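Local coordinates for ribokinase, putative (Burkholderia thailandensis, PDB 3B1N), which probably phosphorylates nucleosides with ATP as phosphate donor, and binds ADP and the nucleoside analogue mizoribine, at residues A103-T106 and N112-T115; N52-L57 and A64-T69. All coordinates share one frame; numbering follows the deposited sequence.

Contact 1: A103-T106 and N112-T115; sequences AMIT and NQIT
I114 O accepts two hydrogen bonds, one from T106 N at 2.9 Å, the other from a water at 3.0 Å. The water also donates to M104 O and is hydrogen-bonded to T106 OG1, so that it ties both strands together on the side of T106. This is an antiparallel β-hairpin, part of the small sheet that forms the lid in ribokinase-like kinases. T106 and I114 are a hydrogen-bonded pair, closed by the return bond from I114 N to T106 O. Next to them I105 and T115 make a non-hydrogen-bonded pair with CA atoms 4.3 Å apart, and the CA of T115 offers a C-H···O contact to M104 O. I105, T115 and A103 touch the bound mizoribine. Strand 10-16 flanks 103-106, while Q113, I114 and T115 pair in parallel with a strand of the second subunit, so the sheet continues across the dimer interface. I105 and T115 lie side by side; T115 OG1, beside its own backbone N (chi1 -66°), rests 3.6 Å from I105 CG1, and T115 CG2 reaches A103 CB at 4.0 Å.

Contact 2: N52-L57 and A64-T69; sequences NIAYAL and ARMMGT. With MZR (5-hydroxy-1-(beta-D-ribofuranosyl)-1H-imidazole-4-carboxamide), chain F.
A54 CB pushes into the shallow hollow between A64, which points at the helix, and M66, whose CG and SD run alongside A54. It meets A64 CB at 3.8 Å and M66 CG at only 3.3 Å, tighter than usual for two carbons, a point of local crowding. M66 SD follows less closely, at 3.9 Å from A54 CB, and the bend of the chain at chi3 (48°) turns CE past the alanine methyl. The fit is reciprocal: A64 CB fills the notch left by one turn of the helix between A54 and L57. With L57 CG set opposite the backbone N (chi1 -178°), its CD2 branch lies 3.9 Å from A64 CB and closes the notch on that flank. Small residues at both centres thus let an antiparallel helix and strand lie with axes 8.1 Å apart, and no hydrogen bond crosses between them. Helix 251-264 packs along the same helix, touching I53 and L57, and V92 and I9 touch M66. Two residues before A54, N52 reaches the ligand pocket: N52 ND2 donates to mizoribine O3' at 3.0 Å (148° at the hydrogen) and also to D253 OD2, while Q290 NE2 holds N52 OD1. Such helix-on-sheet packing, with a substrate-binding residue near the start of the helix, belongs to the Rossmann-like α/β core of the ribokinase fold.

Both contacts are buried, but they belong to different sheets. Contact 2 seats helix 49-59 on the large nine-stranded sheet, nearer the middle of the chain; contact 1 joins two neighbouring strands of the four-stranded lid and lies against the second subunit. The chemistry follows the place: backbone hydrogen bonds and a water hold the hairpin, whereas close-fitting apolar side chains alone join helix and strand. No element is common to the two, and their nearest atoms stay about 7 Å apart. They border the same mizoribine from two directions, the lid side by packing and the helix side by a hydrogen bond.

Contact 1: A103-T106 and N112-T115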
ATOM      1  N   ALA B 103      -9.428  -3.382  -4.568  1.00 11.23           N
ATOM      2  CA  ALA B 103      -8.523  -3.188  -3.420  1.00 11.18           C
ATOM      3  C   ALA B 103      -7.104  -3.217  -3.909  1.00 12.22           C
ATOM      4  O   ALA B 103      -6.717  -4.094  -4.672  1.00 13.58           O
ATOM      5  CB  ALA B 103      -8.727  -4.339  -2.398  1.00 12.25           C
ATOM      6  N   MET B 104      -6.327  -2.215  -3.495  1.00 11.62           N
ATOM      7  CA  MET B 104      -4.896  -2.209  -3.776  0.50 12.47           C
ATOM      8  C   MET B 104      -4.238  -2.514  -2.435  1.00 11.76           C
ATOM      9  O   MET B 104      -4.306  -1.720  -1.514  1.00 12.13           O
ATOM     10  CB  MET B 104      -4.470  -0.826  -4.333  0.50 12.67           C
ATOM     11  CG  MET B 104      -5.222  -0.368  -5.581  0.50 15.54           C
ATOM     12  SD  MET B 104      -4.591  -1.209  -7.053  0.50 21.62           S
ATOM     13  CE  MET B 104      -2.876  -0.713  -7.077  0.50 21.63           C
ATOM     14  N   ILE B 105      -3.716  -3.727  -2.306  1.00 12.15           N
ATOM     15  CA  ILE B 105      -3.260  -4.259  -1.022  1.00 11.40           C
ATOM     16  C   ILE B 105      -1.739  -4.421  -0.988  1.00 12.30           C
ATOM     17  O   ILE B 105      -1.191  -5.135  -1.801  1.00 12.86           O
ATOM     18  CB  ILE B 105      -3.913  -5.669  -0.835  1.00 11.47           C
ATOM     19  CG1 ILE B 105      -5.429  -5.567  -0.975  1.00 11.15           C
ATOM     20  CG2 ILE B 105      -3.467  -6.339   0.523  1.00 12.42           C
ATOM     21  CD1 ILE B 105      -6.148  -6.987  -0.939  1.00 11.80           C
ATOM     22  N   THR B 106      -1.094  -3.745  -0.025  1.00 15.82           N
ATOM     23  CA  THR B 106       0.335  -4.009   0.189  1.00 19.05           C
ATOM     24  C   THR B 106       0.565  -4.850   1.416  1.00 18.57           C
ATOM     25  O   THR B 106       0.112  -4.476   2.503  1.00 21.89           O
ATOM     26  CB  THR B 106       1.146  -2.769   0.215  1.00 19.56           C
ATOM     27  OG1 THR B 106       0.894  -2.043  -0.983  1.00 22.82           O
ATOM     28  CG2 THR B 106       2.636  -3.203   0.372  1.00 21.49           C
ATOM     29  N   ASN B 112       0.846  -8.303   7.861  1.00 21.35           N
ATOM     30  CA  ASN B 112       0.427  -6.892   7.892  1.00 19.42           C
ATOM     31  C   ASN B 112      -0.060  -6.516   6.522  1.00 20.82           C
ATOM     32  O   ASN B 112       0.509  -6.991   5.530  1.00 22.29           O
ATOM     33  CB  ASN B 112       1.584  -5.980   8.347  1.00 19.06           C
ATOM     34  CG  ASN B 112       2.025  -6.316   9.746  1.00 16.73           C
ATOM     35  OD1 ASN B 112       1.200  -6.359  10.655  1.00 14.09           O
ATOM     36  ND2 ASN B 112       3.331  -6.620   9.936  1.00 16.57           N
ATOM     37  N   GLN B 113      -1.151  -5.738   6.466  1.00 19.01           N
ATOM     38  CA  GLN B 113      -1.795  -5.249   5.228  0.50 19.28           C
ATOM     39  C   GLN B 113      -2.002  -3.729   5.330  1.00 18.61           C
ATOM     40  O   GLN B 113      -2.546  -3.290   6.352  1.00 18.43           O
ATOM     41  CB  GLN B 113      -3.193  -5.895   5.060  0.50 20.08           C
ATOM     42  CG  GLN B 113      -3.185  -7.367   4.685  0.50 22.39           C
ATOM     43  CD  GLN B 113      -4.575  -7.980   4.399  0.50 22.52           C
ATOM     44  OE1 GLN B 113      -5.354  -7.497   3.563  0.50 23.58           O
ATOM     45  NE2 GLN B 113      -4.858  -9.093   5.067  0.50 22.06           N
ATOM     46  N   ILE B 114      -1.631  -2.938   4.310  1.00 16.47           N
ATOM     47  CA  ILE B 114      -2.160  -1.569   4.186  1.00 14.99           C
ATOM     48  C   ILE B 114      -2.877  -1.517   2.811  1.00 13.63           C
ATOM     49  O   ILE B 114      -2.240  -1.812   1.750  1.00 15.68           O
ATOM     50  CB  ILE B 114      -1.056  -0.494   4.238  1.00 13.75           C
ATOM     51  CG1 ILE B 114      -0.343  -0.572   5.587  1.00 13.93           C
ATOM     52  CG2 ILE B 114      -1.700   0.928   3.986  1.00 16.14           C
ATOM     53  CD1 ILE B 114       0.896   0.398   5.695  1.00 17.08           C
ATOM     54  N   THR B 115      -4.178  -1.249   2.847  1.00 12.65           N
ATOM     55  CA  THR B 115      -5.026  -1.384   1.651  1.00 12.51           C
ATOM     56  C   THR B 115      -5.685  -0.046   1.310  1.00 11.67           C
ATOM     57  O   THR B 115      -6.288   0.587   2.177  1.00 13.02           O
ATOM     58  CB  THR B 115      -6.105  -2.430   1.919  1.00 14.51           C
ATOM     59  OG1 THR B 115      -5.469  -3.703   2.085  1.00 14.80           O
ATOM     60  CG2 THR B 115      -7.138  -2.495   0.771  1.00 12.48           C
TER
HETATM   61  O   HOH W   1      -1.438  -0.740  -0.923  1.00 26.82           O

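Contact 2: N52-L57 and A64-T69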
ATOM      1  N   ASN B  52     -14.184 -14.364  -0.737  1.00  8.98           N
ATOM      2  CA  ASN B  52     -13.169 -15.245  -0.120  1.00  7.71           C
ATOM      3  C   ASN B  52     -13.776 -16.257   0.837  1.00  8.93           C
ATOM      4  O   ASN B  52     -13.420 -17.436   0.812  1.00  8.67           O
ATOM      5  CB  ASN B  52     -12.171 -14.373   0.651  1.00  7.71           C
ATOM      6  CG  ASN B  52     -11.401 -13.396  -0.259  1.00  9.18           C
ATOM      7  OD1 ASN B  52     -11.321 -13.537  -1.481  1.00  8.81           O
ATOM      8  ND2 ASN B  52     -10.759 -12.430   0.402  1.00  8.94           N
ATOM      9  N   ILE B  53     -14.695 -15.791   1.672  1.00  9.03           N
ATOM     10  CA  ILE B  53     -15.266 -16.673   2.687  1.00  7.63           C
ATOM     11  C   ILE B  53     -16.127 -17.704   1.993  1.00  8.46           C
ATOM     12  O   ILE B  53     -16.071 -18.882   2.366  1.00  9.15           O
ATOM     13  CB  ILE B  53     -16.075 -15.852   3.732  1.00  8.09           C
ATOM     14  CG1 ILE B  53     -15.138 -14.983   4.580  1.00  9.12           C
ATOM     15  CG2 ILE B  53     -16.930 -16.816   4.630  1.00  8.30           C
ATOM     16  CD1 ILE B  53     -15.886 -13.888   5.332  1.00 11.58           C
ATOM     17  N   ALA B  54     -16.926 -17.266   1.011  1.00  8.62           N
ATOM     18  CA  ALA B  54     -17.745 -18.238   0.273  1.00  8.55           C
ATOM     19  C   ALA B  54     -16.878 -19.234  -0.458  1.00  8.80           C
ATOM     20  O   ALA B  54     -17.244 -20.409  -0.565  1.00  9.72           O
ATOM     21  CB  ALA B  54     -18.674 -17.533  -0.695  1.00  9.78           C
ATOM     22  N   TYR B  55     -15.741 -18.802  -1.019  1.00  9.66           N
ATOM     23  CA  TYR B  55     -14.873 -19.730  -1.765  1.00  8.59           C
ATOM     24  C   TYR B  55     -14.409 -20.853  -0.807  1.00  9.15           C
ATOM     25  O   TYR B  55     -14.411 -22.029  -1.201  1.00  8.51           O
ATOM     26  CB  TYR B  55     -13.683 -18.948  -2.353  1.00  9.26           C
ATOM     27  CG  TYR B  55     -12.707 -19.824  -3.104  1.00  9.79           C
ATOM     28  CD1 TYR B  55     -12.988 -20.244  -4.400  1.00 11.19           C
ATOM     29  CD2 TYR B  55     -11.540 -20.230  -2.496  1.00 10.87           C
ATOM     30  CE1 TYR B  55     -12.119 -21.097  -5.080  1.00 10.87           C
ATOM     31  CE2 TYR B  55     -10.639 -21.063  -3.193  1.00 10.69           C
ATOM     32  CZ  TYR B  55     -10.947 -21.482  -4.447  1.00 11.62           C
ATOM     33  OH  TYR B  55     -10.095 -22.318  -5.168  1.00 13.55           O
ATOM     34  N   ALA B  56     -13.997 -20.484   0.398  1.00  7.62           N
ATOM     35  CA  ALA B  56     -13.566 -21.458   1.401  1.00  7.78           C
ATOM     36  C   ALA B  56     -14.693 -22.413   1.789  1.00  9.18           C
ATOM     37  O   ALA B  56     -14.483 -23.632   1.802  1.00  9.28           O
ATOM     38  CB  ALA B  56     -13.000 -20.770   2.624  1.00  7.62           C
ATOM     39  N   LEU B  57     -15.881 -21.868   2.004  1.00  8.72           N
ATOM     40  CA  LEU B  57     -17.014 -22.717   2.408  1.00 10.51           C
ATOM     41  C   LEU B  57     -17.335 -23.670   1.252  1.00 11.96           C
ATOM     42  O   LEU B  57     -17.617 -24.870   1.491  1.00 11.71           O
ATOM     43  CB  LEU B  57     -18.167 -21.838   2.855  1.00 11.08           C
ATOM     44  CG  LEU B  57     -19.379 -22.635   3.333  1.00 14.26           C
ATOM     45  CD1 LEU B  57     -18.930 -23.535   4.498  1.00 14.14           C
ATOM     46  CD2 LEU B  57     -20.375 -21.600   3.834  1.00 14.33           C
ATOM     47  N   ALA B  64     -22.765 -21.996   0.012  1.00 14.90           N
ATOM     48  CA  ALA B  64     -22.475 -20.606   0.397  1.00 12.53           C
ATOM     49  C   ALA B  64     -23.233 -19.670  -0.517  1.00 12.93           C
ATOM     50  O   ALA B  64     -23.100 -19.794  -1.719  1.00 15.38           O
ATOM     51  CB  ALA B  64     -20.956 -20.386   0.221  1.00 12.33           C
ATOM     52  N   ARG B  65     -23.993 -18.741   0.081  1.00 11.51           N
ATOM     53  CA  ARG B  65     -24.776 -17.775  -0.688  1.00 12.54           C
ATOM     54  C   ARG B  65     -24.199 -16.376  -0.464  1.00 10.76           C
ATOM     55  O   ARG B  65     -24.489 -15.748   0.555  1.00 11.72           O
ATOM     56  CB  ARG B  65     -26.276 -17.802  -0.281  1.00 14.05           C
ATOM     57  CG  ARG B  65     -26.898 -19.231  -0.281  1.00 16.63           C
ATOM     58  CD  ARG B  65     -27.089 -19.755  -1.670  1.00 19.12           C
ATOM     59  NE  ARG B  65     -27.656 -21.126  -1.603  1.00 22.69           N
ATOM     60  CZ  ARG B  65     -28.947 -21.421  -1.440  1.00 27.93           C
ATOM     61  NH1 ARG B  65     -29.885 -20.479  -1.375  1.00 31.29           N
ATOM     62  NH2 ARG B  65     -29.313 -22.701  -1.359  1.00 29.03           N
ATOM     63  N   MET B  66     -23.370 -15.921  -1.411  1.00 10.88           N
ATOM     64  CA  MET B  66     -22.782 -14.561  -1.308  1.00 11.26           C
ATOM     65  C   MET B  66     -23.858 -13.501  -1.464  1.00 10.92           C
ATOM     66  O   MET B  66     -24.677 -13.613  -2.383  1.00 12.99           O
ATOM     67  CB  MET B  66     -21.753 -14.337  -2.403  1.00 12.54           C
ATOM     68  CG  MET B  66     -20.538 -15.274  -2.297  1.00 12.54           C
ATOM     69  SD  MET B  66     -19.471 -15.272  -3.777  1.00 16.34           S
ATOM     70  CE  MET B  66     -19.313 -13.569  -3.999  1.00 12.37           C
ATOM     71  N   MET B  67     -23.806 -12.513  -0.569  1.00  9.64           N
ATOM     72  CA  MET B  67     -24.682 -11.347  -0.682  1.00  9.98           C
ATOM     73  C   MET B  67     -23.794 -10.129  -0.748  1.00  9.87           C
ATOM     74  O   MET B  67     -23.098  -9.810   0.230  1.00 12.80           O
ATOM     75  CB  MET B  67     -25.606 -11.264   0.512  1.00 11.15           C
ATOM     76  CG  MET B  67     -26.518 -10.002   0.436  1.00 11.90           C
ATOM     77  SD  MET B  67     -27.836  -9.956   1.698  1.00 13.99           S
ATOM     78  CE  MET B  67     -29.109 -10.876   0.830  1.00 14.19           C
ATOM     79  N   GLY B  68     -23.824  -9.488  -1.898  1.00 10.34           N
ATOM     80  CA  GLY B  68     -22.974  -8.300  -2.118  1.00 10.20           C
ATOM     81  C   GLY B  68     -23.300  -7.675  -3.442  1.00 10.90           C
ATOM     82  O   GLY B  68     -24.102  -8.227  -4.242  1.00 11.25           O
ATOM     83  N   THR B  69     -22.667  -6.528  -3.712  1.00 10.83           N
ATOM     84  CA  THR B  69     -22.879  -5.825  -4.967  1.00 11.76           C
ATOM     85  C   THR B  69     -21.609  -5.773  -5.822  1.00 11.10           C
ATOM     86  O   THR B  69     -20.500  -5.587  -5.276  1.00 13.66           O
ATOM     87  CB  THR B  69     -23.369  -4.361  -4.678  1.00 12.05           C
ATOM     88  OG1 THR B  69     -22.580  -3.807  -3.619  1.00 13.55           O
ATOM     89  CG2 THR B  69     -24.807  -4.391  -4.186  1.00 13.56           C
TER
HETATM   90  N1  MZR F 401     -14.108  -3.111   3.049  1.00 14.83           N
HETATM   91  O3  MZR F 401     -13.507  -5.597   1.933  1.00 13.76           O
HETATM   92  C4  MZR F 401     -12.207  -5.066   2.069  1.00 13.32           C
HETATM   93  C5  MZR F 401     -11.877  -3.768   2.613  1.00 13.51           C
HETATM   94  C6  MZR F 401     -12.832  -2.767   3.092  1.00 15.14           C
HETATM   95  O6  MZR F 401     -12.339  -1.687   3.483  1.00 16.75           O
HETATM   96  N7  MZR F 401     -10.518  -3.734   2.529  1.00 12.63           N
HETATM   97  C8  MZR F 401     -10.088  -4.902   1.998  1.00 13.29           C
HETATM   98  N9  MZR F 401     -11.125  -5.739   1.704  1.00 10.91           N
HETATM   99  C1' MZR F 401     -11.037  -7.106   1.165  1.00 10.10           C
HETATM  100  C2' MZR F 401     -10.130  -7.331  -0.032  1.00 10.72           C
HETATM  101  O2' MZR F 401     -10.953  -7.210  -1.187  1.00  9.82           O
HETATM  102  C3' MZR F 401      -9.547  -8.738   0.255  1.00 10.89           C
HETATM  103  O3' MZR F 401      -9.845  -9.759  -0.701  1.00  8.82           O
HETATM  104  C4' MZR F 401     -10.087  -9.108   1.611  1.00 11.70           C
HETATM  105  O4' MZR F 401     -10.405  -7.858   2.196  1.00 12.58           O
HETATM  106  C5' MZR F 401      -9.051  -9.832   2.438  1.00 14.07           C
HETATM  107  O5' MZR F 401      -9.693 -10.162   3.698  1.00 17.97           O